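Local coordinates for elongation factor G (Thermus thermophilus, PDB 2DY1), which binds GTP and magnesium and probably acts as a GTPase that drives the translocation step of protein synthesis, at residues A28-T33 against E258-L262; R304-L310 against E341-V347; F238-R243 against L267-P273. All blocks are in the same frame, centred on the assembly; numbering follows the deposited sequence.

Contact 1. Residues A28-T33 against E258-L262; sequences ALLYKT and EIGVL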
loop_
_atom_site.group_PDB
_atom_site.type_symbol
_atom_site.label_atom_id
_atom_site.label_comp_id
_atom_site.label_asym_id
_atom_site.label_seq_id
_atom_site.Cartn_x
_atom_site.Cartn_y
_atom_site.Cartn_z
ATOM N N ALA A 28 -23.201 12.432 -3.784
ATOM C CA ALA A 28 -24.643 12.453 -3.540
ATOM C C ALA A 28 -24.948 12.797 -2.085
ATOM O O ALA A 28 -25.883 13.545 -1.810
ATOM C CB ALA A 28 -25.276 11.086 -3.920
ATOM N N LEU A 29 -24.159 12.254 -1.163
ATOM C CA LEU A 29 -24.352 12.553 0.257
ATOM C C LEU A 29 -24.046 14.037 0.534
ATOM O O LEU A 29 -24.774 14.715 1.302
ATOM C CB LEU A 29 -23.451 11.640 1.098
ATOM C CG LEU A 29 -23.922 10.188 1.208
ATOM C CD1 LEU A 29 -22.786 9.263 1.580
ATOM C CD2 LEU A 29 -25.058 10.128 2.248
ATOM N N LEU A 30 -22.991 14.574 -0.085
ATOM C CA LEU A 30 -22.662 15.993 0.127
ATOM C C LEU A 30 -23.785 16.885 -0.430
ATOM O O LEU A 30 -24.205 17.871 0.207
ATOM C CB LEU A 30 -21.331 16.340 -0.560
ATOM C CG LEU A 30 -20.099 15.747 0.136
ATOM C CD1 LEU A 30 -18.867 15.826 -0.767
ATOM C CD2 LEU A 30 -19.845 16.517 1.442
ATOM N N TYR A 31 -24.299 16.521 -1.598
ATOM C CA TYR A 31 -25.379 17.290 -2.198
ATOM C C TYR A 31 -26.682 17.179 -1.405
ATOM O O TYR A 31 -27.290 18.205 -1.053
ATOM C CB TYR A 31 -25.629 16.841 -3.651
ATOM C CG TYR A 31 -26.900 17.419 -4.243
ATOM C CD1 TYR A 31 -27.997 16.600 -4.507
ATOM C CD2 TYR A 31 -27.028 18.788 -4.467
ATOM C CE1 TYR A 31 -29.195 17.134 -4.974
ATOM C CE2 TYR A 31 -28.226 19.332 -4.938
ATOM C CZ TYR A 31 -29.297 18.502 -5.186
ATOM O OH TYR A 31 -30.475 19.048 -5.642
ATOM N N LYS A 32 -27.082 15.949 -1.065
ATOM C CA LYS A 32 -28.351 15.763 -0.371
ATOM C C LYS A 32 -28.414 16.358 1.024
ATOM O O LYS A 32 -29.499 16.724 1.475
ATOM C CB LYS A 32 -28.731 14.279 -0.324
ATOM C CG LYS A 32 -29.162 13.695 -1.666
ATOM C CD LYS A 32 -30.408 14.379 -2.197
ATOM C CE LYS A 32 -31.606 13.459 -2.153
ATOM N NZ LYS A 32 -32.860 14.192 -2.484
ATOM N N THR A 33 -27.270 16.453 1.699
ATOM C CA THR A 33 -27.226 17.050 3.035
ATOM C C THR A 33 -27.055 18.566 2.957
ATOM O O THR A 33 -27.094 19.256 3.980
ATOM C CB THR A 33 -26.077 16.476 3.906
ATOM O OG1 THR A 33 -24.822 16.661 3.235
ATOM C CG2 THR A 33 -26.283 14.976 4.177
ATOM N N GLU A 258 -29.503 8.553 -7.605
ATOM C CA GLU A 258 -29.997 9.252 -6.426
ATOM C C GLU A 258 -31.102 8.459 -5.735
ATOM O O GLU A 258 -32.179 8.980 -5.457
ATOM C CB GLU A 258 -30.488 10.668 -6.760
ATOM C CG GLU A 258 -29.330 11.658 -6.942
ATOM C CD GLU A 258 -28.683 12.119 -5.627
ATOM O OE1 GLU A 258 -28.940 11.523 -4.530
ATOM O OE2 GLU A 258 -27.898 13.098 -5.717
ATOM N N ILE A 259 -30.811 7.191 -5.477
ATOM C CA ILE A 259 -31.739 6.305 -4.782
ATOM C C ILE A 259 -31.123 5.855 -3.456
ATOM O O ILE A 259 -29.985 5.376 -3.426
ATOM C CB ILE A 259 -32.050 5.045 -5.631
ATOM C CG1 ILE A 259 -32.905 5.430 -6.844
ATOM C CG2 ILE A 259 -32.766 3.984 -4.767
ATOM C CD1 ILE A 259 -33.115 4.260 -7.834
ATOM N N GLY A 260 -31.862 6.041 -2.359
ATOM C CA GLY A 260 -31.413 5.577 -1.046
ATOM C C GLY A 260 -30.245 6.272 -0.388
ATOM O O GLY A 260 -29.657 5.725 0.532
ATOM N N VAL A 261 -29.931 7.484 -0.824
ATOM C CA VAL A 261 -28.791 8.195 -0.255
ATOM C C VAL A 261 -28.984 8.614 1.203
ATOM O O VAL A 261 -28.152 8.270 2.052
ATOM C CB VAL A 261 -28.436 9.425 -1.140
ATOM C CG1 VAL A 261 -27.300 10.244 -0.525
ATOM C CG2 VAL A 261 -28.000 8.929 -2.492
ATOM N N LEU A 262 -30.057 9.336 1.518
ATOM C CA LEU A 262 -30.241 9.743 2.910
ATOM C C LEU A 262 -30.568 8.516 3.771
ATOM O O LEU A 262 -30.160 8.452 4.920
ATOM C CB LEU A 262 -31.280 10.870 3.028
ATOM C CG LEU A 262 -30.752 12.189 2.400
ATOM C CD1 LEU A 262 -31.805 13.295 2.485
ATOM C CD2 LEU A 262 -29.458 12.629 3.123
#
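Val261, the first helical residue after the Gly260 N-cap, sets its two methyls against helix 22-32. Val261 CG1 reaches Leu29 CD2 at 3.6 Å, and Val261 CG2 lies 3.8 Å from Ala28 CB. Standing anti to the backbone N (chi1 176°), CG1 is turned to the Leu29 side while CG2 is left for the alanine. The next residue, Leu262, brings CD2 to 3.9 Å from Lys32 CB and also brushes Thr33 CG2, so the apolar part of the lysine packs like a hydrocarbon.

The polar groups meet without bonding across the contact. Glu258 bends at chi2 (-76°) and tucks its carboxylate against the helix, with OE1 3.6 Å from Lys32 CG and 3.7 Å from Ala28 CB; the contact buries OE1 with no polar partner. Glu258 OE2 comes within 3.7 Å of Tyr31 CD1, the carboxylate plane turned 62° from the ring. Lys32 and Glu258 run past each other in opposite directions, and NZ stays 5.2 Å from OE1, its hydrogen bond going to Gly186 O instead. At that separation a modest attraction is likely. An alanine in place of Glu258 would probably open a gap beside Ala28 and the Lys32 chain and deprive the lysine of a nearby opposite charge.

Leu29 O accepts from both Thr33 N and Thr33 OG1. Glu258 and Ile259 form a G1 beta bulge opposite Ser254, a GTP-binding residue. The arrangement belongs to the P-loop GTPase fold: the helix that follows the phosphate-binding loop packs against the start of helix 261-271, close to the nucleotide site.

Contact 2. Residues R304-L310 against E341-V347; sequences RLYRGRL and EAEAGFV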
loop_
_atom_site.group_PDB
_atom_site.type_symbol
_atom_site.label_atom_id
_atom_site.label_comp_id
_atom_site.label_asym_id
_atom_site.label_seq_id
_atom_site.Cartn_x
_atom_site.Cartn_y
_atom_site.Cartn_z
ATOM N N ARG A 304 -7.137 12.276 12.899
ATOM C CA ARG A 304 -8.365 11.670 13.404
ATOM C C ARG A 304 -8.300 11.838 14.921
ATOM O O ARG A 304 -7.294 11.476 15.540
ATOM C CB ARG A 304 -8.432 10.181 13.087
ATOM C CG ARG A 304 -9.450 9.419 13.986
ATOM C CD ARG A 304 -10.896 9.856 13.744
ATOM N NE ARG A 304 -11.737 9.476 14.885
ATOM C CZ ARG A 304 -12.258 8.273 15.100
ATOM N NH1 ARG A 304 -12.065 7.270 14.243
ATOM N NH2 ARG A 304 -12.937 8.062 16.231
ATOM N N LEU A 305 -9.358 12.394 15.502
ATOM C CA LEU A 305 -9.439 12.541 16.959
ATOM C C LEU A 305 -10.249 11.328 17.410
ATOM O O LEU A 305 -11.455 11.242 17.168
ATOM C CB LEU A 305 -10.159 13.847 17.322
ATOM C CG LEU A 305 -10.295 14.171 18.822
ATOM C CD1 LEU A 305 -8.916 14.248 19.467
ATOM C CD2 LEU A 305 -11.030 15.493 18.980
ATOM N N TYR A 306 -9.574 10.389 18.053
ATOM C CA TYR A 306 -10.221 9.158 18.494
ATOM C C TYR A 306 -10.978 9.305 19.777
ATOM O O TYR A 306 -11.996 8.645 19.990
ATOM C CB TYR A 306 -9.181 8.046 18.698
ATOM C CG TYR A 306 -8.479 7.554 17.438
ATOM C CD1 TYR A 306 -9.172 6.828 16.473
ATOM C CD2 TYR A 306 -7.113 7.777 17.245
ATOM C CE1 TYR A 306 -8.526 6.314 15.342
ATOM C CE2 TYR A 306 -6.448 7.269 16.101
ATOM C CZ TYR A 306 -7.167 6.538 15.165
ATOM O OH TYR A 306 -6.503 6.019 14.067
ATOM N N ARG A 307 -10.475 10.178 20.636
ATOM C CA ARG A 307 -11.075 10.336 21.954
ATOM C C ARG A 307 -10.782 11.724 22.411
ATOM O O ARG A 307 -9.783 12.297 22.008
ATOM C CB ARG A 307 -10.412 9.350 22.926
ATOM C CG ARG A 307 -11.093 9.198 24.299
ATOM C CD ARG A 307 -10.377 8.114 25.106
ATOM N NE ARG A 307 -8.986 8.467 25.385
ATOM C CZ ARG A 307 -8.031 7.588 25.654
ATOM N NH1 ARG A 307 -8.309 6.290 25.683
ATOM N NH2 ARG A 307 -6.799 8.010 25.894
ATOM N N GLY A 308 -11.670 12.255 23.242
ATOM C CA GLY A 308 -11.460 13.580 23.787
ATOM C C GLY A 308 -12.121 14.691 23.019
ATOM O O GLY A 308 -12.787 14.473 22.012
ATOM N N ARG A 309 -11.937 15.907 23.506
ATOM C CA ARG A 309 -12.526 17.059 22.884
ATOM C C ARG A 309 -11.457 18.137 22.775
ATOM O O ARG A 309 -10.527 18.196 23.584
ATOM C CB ARG A 309 -13.722 17.525 23.731
ATOM C CG ARG A 309 -14.433 18.770 23.244
ATOM C CD ARG A 309 -15.795 18.920 23.922
ATOM N NE ARG A 309 -16.390 20.218 23.622
ATOM C CZ ARG A 309 -16.023 21.355 24.206
ATOM N NH1 ARG A 309 -15.071 21.348 25.130
ATOM N NH2 ARG A 309 -16.590 22.499 23.853
ATOM N N LEU A 310 -11.560 18.966 21.746
ATOM C CA LEU A 310 -10.603 20.050 21.573
ATOM C C LEU A 310 -11.276 21.367 21.262
ATOM O O LEU A 310 -12.339 21.427 20.625
ATOM C CB LEU A 310 -9.628 19.748 20.435
ATOM C CG LEU A 310 -8.691 18.558 20.611
ATOM C CD1 LEU A 310 -7.979 18.283 19.295
ATOM C CD2 LEU A 310 -7.670 18.865 21.704
ATOM N N GLU A 341 -15.032 23.893 17.777
ATOM C CA GLU A 341 -14.782 22.797 18.699
ATOM C C GLU A 341 -14.685 21.531 17.878
ATOM O O GLU A 341 -15.164 21.493 16.749
ATOM C CB GLU A 341 -15.916 22.635 19.716
ATOM C CG GLU A 341 -17.233 22.176 19.112
ATOM C CD GLU A 341 -18.338 22.046 20.152
ATOM O OE1 GLU A 341 -18.015 21.931 21.358
ATOM O OE2 GLU A 341 -19.526 22.047 19.760
ATOM N N ALA A 342 -14.058 20.515 18.449
ATOM C CA ALA A 342 -13.935 19.221 17.791
ATOM C C ALA A 342 -14.143 18.158 18.860
ATOM O O ALA A 342 -13.631 18.280 19.970
ATOM C CB ALA A 342 -12.580 19.080 17.165
ATOM N N GLU A 343 -14.899 17.120 18.538
ATOM C CA GLU A 343 -15.176 16.060 19.511
ATOM C C GLU A 343 -14.638 14.762 18.927
ATOM O O GLU A 343 -14.323 14.709 17.742
ATOM C CB GLU A 343 -16.687 15.905 19.714
ATOM C CG GLU A 343 -17.438 17.180 20.040
ATOM C CD GLU A 343 -18.936 16.974 19.975
ATOM O OE1 GLU A 343 -19.463 16.176 20.780
ATOM O OE2 GLU A 343 -19.584 17.603 19.111
ATOM N N ALA A 344 -14.562 13.710 19.731
ATOM C CA ALA A 344 -14.056 12.433 19.215
ATOM C C ALA A 344 -14.893 12.050 17.991
ATOM O O ALA A 344 -16.124 12.154 18.004
ATOM C CB ALA A 344 -14.155 11.345 20.296
ATOM N N GLY A 345 -14.199 11.601 16.941
ATOM C CA GLY A 345 -14.865 11.243 15.696
ATOM C C GLY A 345 -14.513 12.255 14.608
ATOM O O GLY A 345 -14.547 11.948 13.414
ATOM N N PHE A 346 -14.181 13.471 15.020
ATOM C CA PHE A 346 -13.798 14.494 14.049
ATOM C C PHE A 346 -12.496 14.144 13.355
ATOM O O PHE A 346 -11.629 13.438 13.893
ATOM C CB PHE A 346 -13.555 15.851 14.739
ATOM C CG PHE A 346 -14.762 16.729 14.833
ATOM C CD1 PHE A 346 -15.926 16.276 15.446
ATOM C CD2 PHE A 346 -14.738 18.028 14.302
ATOM C CE1 PHE A 346 -17.051 17.092 15.533
ATOM C CE2 PHE A 346 -15.861 18.856 14.378
ATOM C CZ PHE A 346 -17.022 18.391 14.995
ATOM N N VAL A 347 -12.383 14.655 12.130
ATOM C CA VAL A 347 -11.156 14.578 11.378
ATOM C C VAL A 347 -10.836 16.051 11.180
ATOM O O VAL A 347 -11.696 16.839 10.789
ATOM C CB VAL A 347 -11.330 13.895 10.016
ATOM C CG1 VAL A 347 -10.083 14.152 9.156
ATOM C CG2 VAL A 347 -11.515 12.388 10.236
#
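Arg309 grips Glu341 from the side, NE and NH2 both converging on OE1. The Arg309 NH2 bond is 2.9 Å and meets Glu341 OE1 nearly along its C-O bond; the NE bond to OE1 is longer and more bent, 3.3 Å at 136°. OE1 lies near the guanidinium plane, but the carboxylate plane is turned 88° from it, so this is not the flat two-oxygen pairing. An extended arginine chain, with CG opposite the backbone N (chi1 178°), spans the distance and lays its CG by Ala342 O.

Backbone bonds form the next layer. Leu310 and Ala342 make a hydrogen-bonded antiparallel pair, Leu310 N to Ala342 O at 2.8 Å and Ala342 N to Leu310 O at 2.9 Å. Further along, Leu305 N gives to Phe346 O and Gly345 N gives to Leu305 O at 2.8 Å, both nearly straight. Leu305 O also receives Arg304 NE at 2.9 Å from above the carbonyl plane. NH1 and NH2 of that guanidinium turn to Ala97 O and Asp99, respectively, in the neighbouring GTP-binding domain, with Tyr306 CD1 over one face.

Packing completes the contact. Ala344 CB sits against Tyr306 O and Arg307 CA at the type II turn from Glu343 to Phe346, whose third residue, Gly345, has backbone angles that call for glycine. Leu305 CD2 rests on Glu343 O at 3.6 Å, while Phe346 turns its ring back over its own segment, one face on Glu343 N.

The chemistry is thus mainly that of main chain joined to main chain within domain 2, with an ion pair at the more exposed end and Arg304 linking the strands to the GTP-binding domain.

Contact 3. Residues F238-R243 against L267-P273; sequences FHEAVR and LILEALP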
loop_
_atom_site.group_PDB
_atom_site.type_symbol
_atom_site.label_atom_id
_atom_site.label_comp_id
_atom_site.label_asym_id
_atom_site.label_seq_id
_atom_site.Cartn_x
_atom_site.Cartn_y
_atom_site.Cartn_z
ATOM N N PHE A 238 -29.232 -5.121 17.521
ATOM C CA PHE A 238 -28.712 -4.921 16.159
ATOM C C PHE A 238 -27.433 -4.085 16.218
ATOM O O PHE A 238 -26.402 -4.501 15.694
ATOM C CB PHE A 238 -29.765 -4.205 15.309
ATOM C CG PHE A 238 -29.249 -3.705 13.975
ATOM C CD1 PHE A 238 -28.819 -4.594 13.009
ATOM C CD2 PHE A 238 -29.226 -2.343 13.702
ATOM C CE1 PHE A 238 -28.365 -4.131 11.754
ATOM C CE2 PHE A 238 -28.773 -1.867 12.453
ATOM C CZ PHE A 238 -28.349 -2.766 11.489
ATOM N N HIS A 239 -27.506 -2.934 16.873
ATOM C CA HIS A 239 -26.344 -2.039 16.997
ATOM C C HIS A 239 -25.174 -2.737 17.684
ATOM O O HIS A 239 -24.016 -2.599 17.282
ATOM C CB HIS A 239 -26.721 -0.794 17.800
ATOM C CG HIS A 239 -25.667 0.271 17.789
ATOM N ND1 HIS A 239 -25.556 1.202 16.773
ATOM C CD2 HIS A 239 -24.669 0.546 18.661
ATOM C CE1 HIS A 239 -24.535 2.002 17.025
ATOM N NE2 HIS A 239 -23.980 1.627 18.165
ATOM N N GLU A 240 -25.474 -3.511 18.722
ATOM C CA GLU A 240 -24.427 -4.197 19.451
ATOM C C GLU A 240 -23.790 -5.300 18.619
ATOM O O GLU A 240 -22.576 -5.515 18.671
ATOM C CB GLU A 240 -25.027 -4.747 20.760
ATOM C CG GLU A 240 -24.047 -5.392 21.705
ATOM C CD GLU A 240 -22.994 -4.439 22.241
ATOM O OE1 GLU A 240 -23.166 -3.199 22.148
ATOM O OE2 GLU A 240 -21.993 -4.954 22.773
ATOM N N ALA A 241 -24.596 -5.996 17.817
ATOM C CA ALA A 241 -24.054 -7.056 16.992
ATOM C C ALA A 241 -23.132 -6.485 15.904
ATOM O O ALA A 241 -22.103 -7.073 15.589
ATOM C CB ALA A 241 -25.183 -7.870 16.332
ATOM N N VAL A 242 -23.534 -5.361 15.321
ATOM C CA VAL A 242 -22.711 -4.754 14.273
ATOM C C VAL A 242 -21.412 -4.253 14.905
ATOM O O VAL A 242 -20.338 -4.439 14.331
ATOM C CB VAL A 242 -23.463 -3.604 13.574
ATOM C CG1 VAL A 242 -22.534 -2.910 12.528
ATOM C CG2 VAL A 242 -24.677 -4.179 12.843
ATOM N N ARG A 243 -21.522 -3.644 16.083
ATOM C CA ARG A 243 -20.348 -3.148 16.805
ATOM C C ARG A 243 -19.293 -4.249 17.000
ATOM O O ARG A 243 -18.087 -3.989 16.900
ATOM C CB ARG A 243 -20.761 -2.588 18.172
ATOM C CG ARG A 243 -19.587 -1.994 18.971
ATOM C CD ARG A 243 -20.023 -1.533 20.354
ATOM N NE ARG A 243 -20.280 -2.653 21.267
ATOM C CZ ARG A 243 -19.343 -3.437 21.801
ATOM N NH1 ARG A 243 -18.057 -3.248 21.529
ATOM N NH2 ARG A 243 -19.691 -4.408 22.640
ATOM N N LEU A 267 -28.927 4.873 8.166
ATOM C CA LEU A 267 -28.495 3.532 8.549
ATOM C C LEU A 267 -27.078 3.551 9.132
ATOM O O LEU A 267 -26.777 2.788 10.044
ATOM C CB LEU A 267 -28.590 2.577 7.350
ATOM C CG LEU A 267 -28.156 1.130 7.560
ATOM C CD1 LEU A 267 -29.037 0.465 8.617
ATOM C CD2 LEU A 267 -28.263 0.378 6.237
ATOM N N ILE A 268 -26.200 4.408 8.606
ATOM C CA ILE A 268 -24.849 4.516 9.150
ATOM C C ILE A 268 -24.946 4.922 10.623
ATOM O O ILE A 268 -24.276 4.333 11.489
ATOM C CB ILE A 268 -24.039 5.560 8.353
ATOM C CG1 ILE A 268 -23.588 4.931 7.033
ATOM C CG2 ILE A 268 -22.840 6.052 9.165
ATOM C CD1 ILE A 268 -23.080 5.946 5.978
ATOM N N LEU A 269 -25.781 5.918 10.910
ATOM C CA LEU A 269 -25.951 6.382 12.285
ATOM C C LEU A 269 -26.550 5.287 13.159
ATOM O O LEU A 269 -26.108 5.053 14.286
ATOM C CB LEU A 269 -26.838 7.638 12.311
ATOM C CG LEU A 269 -26.129 8.842 11.693
ATOM C CD1 LEU A 269 -27.168 9.873 11.265
ATOM C CD2 LEU A 269 -25.117 9.446 12.701
ATOM N N GLU A 270 -27.537 4.581 12.632
ATOM C CA GLU A 270 -28.183 3.536 13.412
ATOM C C GLU A 270 -27.350 2.284 13.666
ATOM O O GLU A 270 -27.390 1.703 14.755
ATOM C CB GLU A 270 -29.485 3.132 12.713
ATOM C CG GLU A 270 -30.146 1.897 13.296
ATOM C CD GLU A 270 -31.358 1.463 12.489
ATOM O OE1 GLU A 270 -31.456 1.859 11.302
ATOM O OE2 GLU A 270 -32.200 0.716 13.032
ATOM N N ALA A 271 -26.582 1.868 12.666
ATOM C CA ALA A 271 -25.803 0.643 12.759
ATOM C C ALA A 271 -24.345 0.680 13.184
ATOM O O ALA A 271 -23.865 -0.261 13.804
ATOM C CB ALA A 271 -25.905 -0.104 11.422
ATOM N N LEU A 272 -23.633 1.745 12.840
ATOM C CA LEU A 272 -22.213 1.799 13.123
ATOM C C LEU A 272 -21.918 2.451 14.454
ATOM O O LEU A 272 -22.685 3.279 14.927
ATOM C CB LEU A 272 -21.500 2.494 11.956
ATOM C CG LEU A 272 -21.811 1.785 10.624
ATOM C CD1 LEU A 272 -21.040 2.510 9.506
ATOM C CD2 LEU A 272 -21.417 0.309 10.654
ATOM N N PRO A 273 -20.790 2.074 15.070
ATOM C CA PRO A 273 -20.434 2.628 16.380
ATOM C C PRO A 273 -19.896 4.025 16.452
ATOM O O PRO A 273 -19.262 4.511 15.530
ATOM C CB PRO A 273 -19.408 1.633 16.895
ATOM C CG PRO A 273 -18.621 1.343 15.653
ATOM C CD PRO A 273 -19.758 1.121 14.623
HETATM O O HOH W 1 -22.415 -0.437 16.096
#
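Ala271 CB is the small bump on which Phe238 rests: ring atoms CE2 and CZ lie 3.5 and 3.6 Å from that methyl. The phenylalanine ring swings out to it because its CG is anti to the backbone N (chi1 169°). Glu270 CG lines the ring edge at Phe238 CE2, 4.1 Å away, and Leu267 CD1 approaches CZ more loosely.

A turn later Val242 fills the hollow where helix 261-271 ends. Val242 CG1 presses to 3.2 Å from Ala271 O, a close fit, and lies 3.9 Å from Leu272 CD2. The leucine is the first residue to leave helical geometry; its backbone turns the side chain's base from helix 231-243, yet CD2 curls back to the valine. Beyond it, Pro273 CB meets the aliphatic Arg243 CG at the margin.

On the flank, the His239 ring is wedged beside the helix end. His239 ND1 donates to Glu270 O, 2.8 Å away at 166°, with the oxygen close to the ring plane, although the donor stands above the carbonyl plane. His239 CE1 comes to 3.1 Å from Leu272 O, also at the ring edge. A water over the centre of one ring face donates to both His239 O and Ala271 O, bridging the backbones. NE2 is held by Glu277, so both ring nitrogens are engaged and the ring's rotation is probably fixed.

The short helical segments cross at -86°, their axes 9.9 Å apart. Pro249 of strand 248-252 touches Phe238, Val242 and Ala271 together, and Met130 of strand 129-134 supports Leu267, Ala271 and Leu272, seating both helices on the central sheet.

How the contacts relate
Contacts 1 and 3 share helix 261-271 and alternate along the chain: the first grips its beginning, the third its end, their centres about 20 Å apart. Contact 3 is the more buried and combines apolar packing with a histidine and a water serving helix-end carbonyls. Contact 1, partly buried, has no hydrogen bond between its segments and lies close to the GTP. Contact 2 belongs to the following domain, its centre about 25 Å from that of contact 1 and 20 Å from that of contact 3; there paired backbones and a peripheral salt bridge do the work. None touches another, though the nearest atoms of contacts 1 and 3 are about 5 Å apart.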